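Local coordinates for protein fructokinase (Vibrio cholerae serotype O1, PDB 5EYN) that phosphorylates fructose at the expense of ATP, as a fructokinase of the PfkB carbohydrate kinase family that binds fructose, ADP and calcium, at residues A[69-72]-A[73-76]; A[273-276]-A[277-280]; A[307-310]-A[311-314]. All blocks are in the same frame, centred on the assembly; numbering follows the deposited sequence.

Contact 1 (A[69-72]-A[73-76])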
loop_
_atom_site.group_PDB
_atom_site.type_symbol
_atom_site.label_atom_id
_atom_site.label_comp_id
_atom_site.label_asym_id
_atom_site.label_seq_id
_atom_site.Cartn_x
_atom_site.Cartn_y
_atom_site.Cartn_z
ATOM N N ASN A 69 -5.186 11.561 2.879
ATOM C CA ASN A 69 -6.635 11.637 2.881
ATOM C C ASN A 69 -7.174 10.350 2.288
ATOM O O ASN A 69 -7.573 10.298 1.122
ATOM C CB ASN A 69 -7.092 12.839 2.066
ATOM C CG ASN A 69 -8.575 13.083 2.176
ATOM O OD1 ASN A 69 -9.268 12.435 2.958
ATOM N ND2 ASN A 69 -9.076 14.029 1.389
ATOM N N ASP A 70 -7.139 9.304 3.103
ATOM C CA ASP A 70 -7.527 7.970 2.685
ATOM C C ASP A 70 -7.953 7.214 3.930
ATOM O O ASP A 70 -7.769 7.702 5.053
ATOM C CB ASP A 70 -6.376 7.259 1.952
ATOM C CG ASP A 70 -5.050 7.392 2.665
ATOM O OD1 ASP A 70 -4.092 7.900 2.043
ATOM O OD2 ASP A 70 -4.950 6.983 3.836
ATOM N N PRO A 71 -8.550 6.032 3.743
ATOM C CA PRO A 71 -9.063 5.320 4.917
ATOM C C PRO A 71 -7.969 5.016 5.932
ATOM O O PRO A 71 -8.231 5.053 7.122
ATOM C CB PRO A 71 -9.652 4.039 4.308
ATOM C CG PRO A 71 -10.099 4.459 2.959
ATOM C CD PRO A 71 -9.022 5.419 2.486
ATOM N N PHE A 72 -6.753 4.739 5.481
ATOM C CA PHE A 72 -5.688 4.412 6.413
ATOM C C PHE A 72 -5.295 5.640 7.245
ATOM O O PHE A 72 -5.035 5.535 8.456
ATOM C CB PHE A 72 -4.474 3.839 5.693
ATOM C CG PHE A 72 -4.637 2.405 5.259
ATOM C CD1 PHE A 72 -5.815 1.697 5.485
ATOM C CD2 PHE A 72 -3.592 1.761 4.640
ATOM C CE1 PHE A 72 -5.928 0.382 5.082
ATOM C CE2 PHE A 72 -3.706 0.451 4.232
ATOM C CZ PHE A 72 -4.876 -0.238 4.448
ATOM N N GLY A 73 -5.282 6.809 6.615
ATOM C CA GLY A 73 -4.959 8.022 7.336
ATOM C C GLY A 73 -6.019 8.345 8.363
ATOM O O GLY A 73 -5.705 8.759 9.482
ATOM N N ARG A 74 -7.278 8.146 7.986
ATOM C CA ARG A 74 -8.373 8.395 8.911
ATOM C C ARG A 74 -8.342 7.373 10.042
ATOM O O ARG A 74 -8.669 7.698 11.179
ATOM C CB ARG A 74 -9.711 8.378 8.187
ATOM C CG ARG A 74 -9.896 9.598 7.312
ATOM C CD ARG A 74 -11.294 9.678 6.739
ATOM N NE ARG A 74 -11.460 8.776 5.608
ATOM C CZ ARG A 74 -11.085 9.055 4.360
ATOM N NH1 ARG A 74 -10.513 10.220 4.071
ATOM N NH2 ARG A 74 -11.276 8.168 3.397
ATOM N N PHE A 75 -7.940 6.144 9.734
ATOM C CA PHE A 75 -7.795 5.111 10.754
ATOM C C PHE A 75 -6.708 5.499 11.749
ATOM O O PHE A 75 -6.852 5.279 12.943
ATOM C CB PHE A 75 -7.472 3.783 10.082
ATOM C CG PHE A 75 -7.118 2.671 11.030
ATOM C CD1 PHE A 75 -8.073 2.103 11.855
ATOM C CD2 PHE A 75 -5.831 2.175 11.068
ATOM C CE1 PHE A 75 -7.736 1.065 12.699
ATOM C CE2 PHE A 75 -5.498 1.127 11.902
ATOM C CZ PHE A 75 -6.453 0.580 12.722
ATOM N N MET A 76 -5.622 6.093 11.271
ATOM C CA MET A 76 -4.564 6.520 12.187
ATOM C C MET A 76 -4.996 7.721 13.035
ATOM O O MET A 76 -4.686 7.790 14.229
ATOM C CB MET A 76 -3.237 6.788 11.461
ATOM C CG MET A 76 -2.629 5.501 10.891
ATOM S SD MET A 76 -2.508 4.155 12.091
ATOM C CE MET A 76 -1.411 4.842 13.285
#
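R74 folds back over the first turn of helix 71-82 and lays its guanidinium across the backbone between D70 and P71. One face of the group rests on D70 O, which sits 3.6 Å above the plane and over its centre. The same carbonyl oxygen accepts from R74 N at 3.0 Å, a nearly straight bond (164° at the hydrogen), so a single peptide oxygen meets both ends of the residue. A bend at chi3 (-78°) turns the chain back toward the N-terminus and brings NH2 to 3.7 Å from P71 CD, with the two side chains running alongside one another. At the guanidinium edge R74 NH1 lies 2.8 Å from N69 OD1, the amide standing almost perpendicular to the guanidinium (89°). F72, whose side chain packs on V29 of its own chain and on Y39 of the second subunit, contributes its carbonyl: M76 N donates to F72 O at 2.9 Å, and M76 CG also packs against that oxygen at 3.4 Å. G73 N is held by D70 OD2 at 2.8 Å, nearly along the carboxylate C-O bond. Both carboxylate oxygens have further partners, OD2 in T98 OG1 and OD1 in a salt bridge with R97. This is a helix N-cap by aspartate, at the start of the helix in the beta-alpha-beta unit 61-68, 71-82, 86-93.

Contact 2 (A[273-276]-A[277-280])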
loop_
_atom_site.group_PDB
_atom_site.type_symbol
_atom_site.label_atom_id
_atom_site.label_comp_id
_atom_site.label_asym_id
_atom_site.label_seq_id
_atom_site.Cartn_x
_atom_site.Cartn_y
_atom_site.Cartn_z
ATOM N N LEU A 273 10.743 7.901 27.663
ATOM C CA LEU A 273 10.376 9.312 27.556
ATOM C C LEU A 273 9.231 9.672 28.477
ATOM O O LEU A 273 9.195 10.771 28.996
ATOM C CB LEU A 273 10.025 9.726 26.117
ATOM C CG LEU A 273 11.140 9.581 25.097
ATOM C CD1 LEU A 273 10.670 10.072 23.732
ATOM C CD2 LEU A 273 12.384 10.356 25.527
ATOM N N TYR A 274 8.305 8.745 28.716
ATOM C CA TYR A 274 7.270 9.014 29.703
ATOM C C TYR A 274 7.946 9.374 31.032
ATOM O O TYR A 274 7.637 10.400 31.639
ATOM C CB TYR A 274 6.322 7.829 29.898
ATOM C CG TYR A 274 5.464 8.046 31.125
ATOM C CD1 TYR A 274 4.490 9.039 31.138
ATOM C CD2 TYR A 274 5.687 7.334 32.291
ATOM C CE1 TYR A 274 3.732 9.292 32.272
ATOM C CE2 TYR A 274 4.933 7.580 33.415
ATOM C CZ TYR A 274 3.964 8.564 33.396
ATOM O OH TYR A 274 3.202 8.823 34.510
ATOM N N ARG A 275 8.859 8.524 31.497
ATOM C CA ARG A 275 9.487 8.773 32.791
ATOM C C ARG A 275 10.385 10.028 32.790
ATOM O O ARG A 275 10.401 10.783 33.760
ATOM C CB ARG A 275 10.237 7.529 33.274
ATOM C CG ARG A 275 9.309 6.378 33.663
ATOM C CD ARG A 275 8.439 6.701 34.862
ATOM N NE ARG A 275 9.150 6.502 36.118
ATOM C CZ ARG A 275 8.658 6.798 37.315
ATOM N NH1 ARG A 275 7.460 7.353 37.436
ATOM N NH2 ARG A 275 9.379 6.553 38.394
ATOM N N LEU A 276 11.102 10.287 31.702
ATOM C CA LEU A 276 11.897 11.508 31.649
ATOM C C LEU A 276 10.980 12.726 31.647
ATOM O O LEU A 276 11.290 13.738 32.278
ATOM C CB LEU A 276 12.826 11.535 30.428
ATOM C CG LEU A 276 13.861 10.407 30.331
ATOM C CD1 LEU A 276 14.774 10.668 29.150
ATOM C CD2 LEU A 276 14.668 10.231 31.616
ATOM N N SER A 277 9.829 12.612 30.987
ATOM C CA SER A 277 8.925 13.754 30.837
ATOM C C SER A 277 8.283 14.183 32.163
ATOM O O SER A 277 7.948 15.349 32.342
ATOM C CB SER A 277 7.837 13.460 29.792
ATOM O OG SER A 277 6.806 12.622 30.294
ATOM N N VAL A 278 8.119 13.251 33.093
ATOM C CA VAL A 278 7.471 13.574 34.367
ATOM C C VAL A 278 8.489 13.854 35.474
ATOM O O VAL A 278 8.110 14.179 36.604
ATOM C CB VAL A 278 6.512 12.452 34.838
ATOM C CG1 VAL A 278 5.409 12.213 33.820
ATOM C CG2 VAL A 278 7.269 11.165 35.120
ATOM N N ALA A 279 9.774 13.746 35.148
ATOM C CA ALA A 279 10.834 13.959 36.127
ATOM C C ALA A 279 11.086 15.434 36.378
ATOM O O ALA A 279 11.056 16.255 35.462
ATOM C CB ALA A 279 12.119 13.308 35.663
ATOM N N GLN A 280 11.362 15.756 37.634
ATOM C CA GLN A 280 11.811 17.090 37.994
ATOM C C GLN A 280 13.105 17.438 37.265
ATOM O O GLN A 280 13.272 18.548 36.763
ATOM C CB GLN A 280 12.040 17.166 39.505
ATOM C CG GLN A 280 12.859 18.360 39.952
ATOM C CD GLN A 280 12.188 19.677 39.626
ATOM O OE1 GLN A 280 11.944 19.988 38.459
ATOM N NE2 GLN A 280 11.877 20.454 40.655
#
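The last turn of helix 264-278 begins regularly, with S277 N donating to L273 O at 2.8 Å, then relaxes as the chain leaves it. V278 N reaches Y274 O at 3.2 Å and makes a weak second bond to R275 O, while A279 N turns to L276 O at 3.2 Å. That last donor stands well above the carbonyl plane, 69° out of it, and so does not lie on a lone pair. S277 turns its hydroxyl back onto the helix: with chi1 at 77°, OG sits between the backbone N and the carbonyl carbon and donates to Y274 O at 2.7 Å. Y274 O is thus gripped by two donors, S277 OG and V278 N, which approach from the same face of its plane. The hydroxyl of this buried serine is thereby satisfied within its own helix, whose first residues in this PfkB fold, A264, G265 and D266, line the beryllium trifluoride pocket; the L273 side chain is about 12 Å from that ion (nearest atoms). V278 CG1 packs at 3.7 Å against Y274 CE1, the ring lying oblique to the methyl and also touching L57 and S58. V278 CG2 rests at 3.4 Å against R275 O. R275 itself turns to helix 285-302, forming a salt bridge with D290 and a cation-pi contact with W294, while L276 packs on A291 of that helix and on W138 of strand 138-142.

Contact 3 (A[307-310]-A[311-314]). With NA (sodium ion), chain F.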
loop_
_atom_site.group_PDB
_atom_site.type_symbol
_atom_site.label_atom_id
_atom_site.label_comp_id
_atom_site.label_asym_id
_atom_site.label_seq_id
_atom_site.Cartn_x
_atom_site.Cartn_y
_atom_site.Cartn_z
ATOM N N GLY A 307 1.062 -6.474 16.470
ATOM C CA GLY A 307 0.801 -5.053 16.273
ATOM C C GLY A 307 1.691 -4.275 17.215
ATOM O O GLY A 307 1.870 -4.637 18.369
ATOM N N ALA A 308 2.282 -3.195 16.719
ATOM C CA ALA A 308 3.172 -2.373 17.536
ATOM C C ALA A 308 2.476 -1.790 18.754
ATOM O O ALA A 308 3.096 -1.625 19.791
ATOM C CB ALA A 308 3.761 -1.251 16.700
ATOM N N MET A 309 1.203 -1.453 18.618
ATOM C CA MET A 309 0.531 -0.725 19.681
ATOM C C MET A 309 -0.285 -1.611 20.606
ATOM O O MET A 309 -0.686 -1.195 21.680
ATOM C CB MET A 309 -0.422 0.314 19.109
ATOM C CG MET A 309 0.254 1.391 18.324
ATOM S SD MET A 309 -0.949 2.584 17.733
ATOM C CE MET A 309 0.120 3.725 16.858
ATOM N N THR A 310 -0.573 -2.830 20.170
ATOM C CA THR A 310 -1.630 -3.614 20.810
ATOM C C THR A 310 -1.386 -3.831 22.295
ATOM O O THR A 310 -2.309 -3.679 23.103
ATOM C CB THR A 310 -1.765 -4.944 20.098
ATOM O OG1 THR A 310 -1.873 -4.689 18.688
ATOM C CG2 THR A 310 -3.001 -5.667 20.584
ATOM N N ALA A 311 -0.162 -4.198 22.650
ATOM C CA ALA A 311 0.163 -4.564 24.025
ATOM C C ALA A 311 0.977 -3.504 24.754
ATOM O O ALA A 311 1.571 -3.767 25.791
ATOM C CB ALA A 311 0.875 -5.921 24.042
ATOM N N LEU A 312 1.008 -2.287 24.215
ATOM C CA LEU A 312 1.644 -1.188 24.939
ATOM C C LEU A 312 0.968 -1.072 26.309
ATOM O O LEU A 312 -0.247 -0.894 26.387
ATOM C CB LEU A 312 1.533 0.115 24.154
ATOM C CG LEU A 312 2.326 0.147 22.850
ATOM C CD1 LEU A 312 2.004 1.412 22.080
ATOM C CD2 LEU A 312 3.810 0.074 23.155
ATOM N N PRO A 313 1.754 -1.161 27.395
ATOM C CA PRO A 313 1.114 -1.352 28.702
ATOM C C PRO A 313 0.632 -0.069 29.350
ATOM O O PRO A 313 1.145 1.030 29.098
ATOM C CB PRO A 313 2.231 -1.979 29.544
ATOM C CG PRO A 313 3.491 -1.428 28.955
ATOM C CD PRO A 313 3.207 -1.388 27.465
ATOM N N ASN A 314 -0.363 -0.202 30.210
ATOM C CA ASN A 314 -0.669 0.845 31.173
ATOM C C ASN A 314 0.161 0.632 32.426
ATOM O O ASN A 314 0.901 -0.347 32.549
ATOM C CB ASN A 314 -2.179 0.916 31.483
ATOM C CG ASN A 314 -2.772 -0.398 31.961
ATOM O OD1 ASN A 314 -2.104 -1.248 32.553
ATOM N ND2 ASN A 314 -4.064 -0.556 31.710
HETATM NA NA NA F . 2.798 -5.806 19.842
HETATM O O HOH W 1 2.364 -4.050 21.355
HETATM O O HOH W 2 4.481 -6.178 18.851
#
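L312 meets the M309 carbonyl twice, its N donating to M309 O at 3.2 Å and its CG lying 3.5 Å from the same oxygen. The donor is raised 63° from the carbonyl plane, although the N-H itself points nearly straight at the oxygen (160°). With CG anti to the carbonyl carbon (chi1 -67°), the branch also meets A308 O at 3.6 Å, and L312 CD1 packs at 4.0 Å against M309 CB, the two side chains running obliquely. The backbone bond closes a type I beta turn from M309 to L312. The turn lies in the loop between helices 285-302 and 315-322 and borders the sodium site. G307 O binds the ion at 2.1 Å, together with A302 O, Q305 O and two waters. One of those waters, 2.4 Å from the sodium, also accepts from A311 N at 2.8 Å and donates weakly to A308 O, tying the ion to the turn. Farther out, T310 OG1 bonds K306 O, D260 accepts from G307 N, and R56 NH1 donates to both T310 O and L312 O. M309 packs on A48, N49 and V52 of helix 46-56, and the A308 side chain touches N49, a fructose-binding residue, and comes within about 4 Å (nearest atoms) of the bound fructose.

How the contacts relate
The three contacts follow one another along the chain without overlap. Contact 1 opens helix 71-82 in the beta-alpha-beta unit at one edge of the nine-stranded sheet, contact 2 lies in the last turn of helix 264-278, and contact 3 occupies the loop between helices 285-302 and 315-322. Contacts 1 and 3 have centres about 20 Å apart yet touch, M76 CE packing 4.0 Å from M309 CE. Contact 2 touches neither: its nearest atoms lie about 17 Å from contact 1 and 8 Å from contact 3. The M76 side chain comes within about 8 Å of fructose (nearest atoms), so the methionine pair joins helix 71-82 to the loop at the sugar site.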